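Local coordinates for allergen Bos d 2 (Bos taurus, PDB 4WFV), which probably carries pheromones or other small odorant molecules as a secreted lipocalin, and is a major allergen of cow dander, at residues A[16-21]-A[36-41]. Numbering follows the deposited sequence. Where two conformers were deposited one is given.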
# COMPACT_ATOMS: atom_id res chain seq x y z
N TRP A 16 -0.91 -9.03 -6.09
CA TRP A 16 -0.88 -7.63 -6.49
C TRP A 16 0.53 -7.14 -6.78
O TRP A 16 1.50 -7.64 -6.22
CB TRP A 16 -1.43 -6.77 -5.36
CG TRP A 16 -2.88 -7.01 -5.05
CD1 TRP A 16 -3.39 -7.78 -4.05
CD2 TRP A 16 -4.00 -6.44 -5.73
NE1 TRP A 16 -4.76 -7.74 -4.08
CE2 TRP A 16 -5.16 -6.92 -5.10
CE3 TRP A 16 -4.13 -5.58 -6.83
CZ2 TRP A 16 -6.44 -6.56 -5.52
CZ3 TRP A 16 -5.40 -5.22 -7.24
CH2 TRP A 16 -6.54 -5.72 -6.60
N ARG A 17 0.63 -6.17 -7.69
CA ARG A 17 1.86 -5.41 -7.88
C ARG A 17 1.59 -3.99 -7.41
O ARG A 17 0.49 -3.48 -7.58
CB ARG A 17 2.26 -5.35 -9.36
CG ARG A 17 2.61 -6.70 -9.98
CD ARG A 17 3.08 -6.56 -11.42
NE ARG A 17 3.19 -7.87 -12.05
CZ ARG A 17 2.21 -8.47 -12.72
NH1 ARG A 17 1.05 -7.86 -12.86
NH2 ARG A 17 2.40 -9.67 -13.26
N ILE A 18 2.59 -3.34 -6.84
CA ILE A 18 2.42 -1.93 -6.51
C ILE A 18 2.85 -1.09 -7.69
O ILE A 18 3.94 -1.27 -8.24
CB ILE A 18 3.17 -1.53 -5.22
CG1 ILE A 18 2.84 -0.08 -4.83
CG2 ILE A 18 4.67 -1.74 -5.35
CD1 ILE A 18 3.10 0.19 -3.36
N ILE A 19 1.97 -0.18 -8.10
CA ILE A 19 2.28 0.72 -9.20
C ILE A 19 2.75 2.07 -8.68
O ILE A 19 3.80 2.58 -9.11
CB ILE A 19 1.07 0.92 -10.13
CG1 ILE A 19 0.43 -0.42 -10.48
CG2 ILE A 19 1.47 1.70 -11.38
CD1 ILE A 19 1.39 -1.43 -11.13
N TYR A 20 2.01 2.63 -7.72
CA TYR A 20 2.32 3.95 -7.19
C TYR A 20 2.30 3.96 -5.67
O TYR A 20 1.62 3.17 -5.02
CB TYR A 20 1.29 4.98 -7.65
CG TYR A 20 1.25 5.22 -9.14
CD1 TYR A 20 2.25 5.92 -9.78
CD2 TYR A 20 0.17 4.76 -9.90
CE1 TYR A 20 2.21 6.14 -11.16
CE2 TYR A 20 0.12 4.96 -11.27
CZ TYR A 20 1.13 5.66 -11.89
OH TYR A 20 1.09 5.87 -13.25
N ALA A 21 3.02 4.93 -5.12
CA ALA A 21 2.85 5.31 -3.72
C ALA A 21 2.89 6.82 -3.66
O ALA A 21 3.45 7.46 -4.55
CB ALA A 21 3.93 4.70 -2.84
N ARG A 36 8.66 2.21 1.21
CA ARG A 36 8.60 1.82 -0.19
C ARG A 36 8.67 0.30 -0.26
O ARG A 36 9.74 -0.29 -0.09
CB ARG A 36 9.74 2.44 -0.98
CG ARG A 36 9.54 2.39 -2.49
CD ARG A 36 10.77 2.93 -3.18
NE ARG A 36 10.70 2.94 -4.64
CZ ARG A 36 10.40 4.01 -5.38
NH1 ARG A 36 10.07 5.16 -4.80
NH2 ARG A 36 10.41 3.93 -6.70
N ASN A 37 7.52 -0.32 -0.45
CA ASN A 37 7.40 -1.76 -0.29
C ASN A 37 6.79 -2.37 -1.54
O ASN A 37 5.73 -1.95 -2.00
CB ASN A 37 6.53 -2.07 0.94
CG ASN A 37 6.99 -1.30 2.17
OD1 ASN A 37 6.17 -0.71 2.89
ND2 ASN A 37 8.29 -1.29 2.42
N TYR A 38 7.50 -3.35 -2.11
CA TYR A 38 7.09 -3.93 -3.38
C TYR A 38 6.20 -5.15 -3.16
O TYR A 38 6.68 -6.28 -2.99
CB TYR A 38 8.33 -4.26 -4.23
CG TYR A 38 9.19 -3.05 -4.53
CD1 TYR A 38 8.84 -2.14 -5.52
CD2 TYR A 38 10.37 -2.82 -3.82
CE1 TYR A 38 9.64 -1.03 -5.80
CE2 TYR A 38 11.17 -1.72 -4.09
CZ TYR A 38 10.80 -0.83 -5.08
OH TYR A 38 11.58 0.27 -5.36
N TYR A 39 4.90 -4.90 -3.19
CA TYR A 39 3.89 -5.92 -2.93
C TYR A 39 4.03 -7.11 -3.86
O TYR A 39 4.38 -6.96 -5.03
CB TYR A 39 2.49 -5.34 -3.14
CG TYR A 39 1.94 -4.60 -1.95
CD1 TYR A 39 2.42 -3.34 -1.60
CD2 TYR A 39 0.92 -5.15 -1.17
CE1 TYR A 39 1.91 -2.65 -0.51
CE2 TYR A 39 0.40 -4.46 -0.08
CZ TYR A 39 0.90 -3.22 0.25
OH TYR A 39 0.37 -2.56 1.35
N ARG A 40 3.74 -8.29 -3.32
CA ARG A 40 3.63 -9.50 -4.14
C ARG A 40 2.31 -10.22 -3.91
O ARG A 40 1.71 -10.74 -4.85
CB ARG A 40 4.82 -10.44 -3.90
CG ARG A 40 6.16 -9.88 -4.40
CD ARG A 40 6.21 -9.84 -5.92
NE ARG A 40 7.49 -9.41 -6.44
CZ ARG A 40 7.83 -8.15 -6.70
NH1 ARG A 40 6.98 -7.15 -6.47
NH2 ARG A 40 9.03 -7.89 -7.22
N ARG A 41 1.84 -10.25 -2.66
CA ARG A 41 0.64 -11.03 -2.38
C ARG A 41 -0.04 -10.58 -1.11
O ARG A 41 0.62 -10.21 -0.13
CB ARG A 41 1.01 -12.51 -2.25
CG ARG A 41 -0.19 -13.44 -2.13
CD ARG A 41 0.27 -14.90 -2.12
NE ARG A 41 -0.85 -15.83 -2.04
CZ ARG A 41 -0.71 -17.15 -1.92
NH1 ARG A 41 0.50 -17.69 -1.87
NH2 ARG A 41 -1.78 -17.93 -1.85
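Ile18 meets the backbone of Asn37 and the rings of Tyr38 and Tyr39, and both of its branches come near Asn37 O. Ile18 CG2 lies 3.5 Å from that backbone oxygen of Asn37 and 4.2 Å from CD1 of the Tyr38 ring. On the other branch CG1 is anti to the backbone N (chi1 -174°) and carries CD1 toward the Tyr39 ring, which it meets obliquely, Ile18 CD1 standing 4.0 Å from Tyr39 CD1. Backbones approach closely at the other end, where Trp16 O and Tyr39 O stand 3.2 Å apart; both are acceptors, so this is proximity without a bond. The axes of strands 17-21 and 38-41 run roughly antiparallel, 148° between their directions. Strands 17-23 and 38-45, the first two of the lipocalin barrel, are thus neighbours here without clear backbone pairing, and contact is made by side chains and by close carbonyls. Arg36 NE donates to Tyr38 OH at 2.9 Å, nearly in its guanidinium plane, and Arg40 NH1 reaches back to Tyr39 O (3.0 Å), approaching from above the carbonyl plane. Thr151 also bonds the Tyr38 hydroxyl, while Tyr39 OH is hydrogen-bonded to Glu115 OE1 on strand 110-118. Arg40 forms a salt bridge with Asp152 through NH1 and bonds Pro155 O through NE.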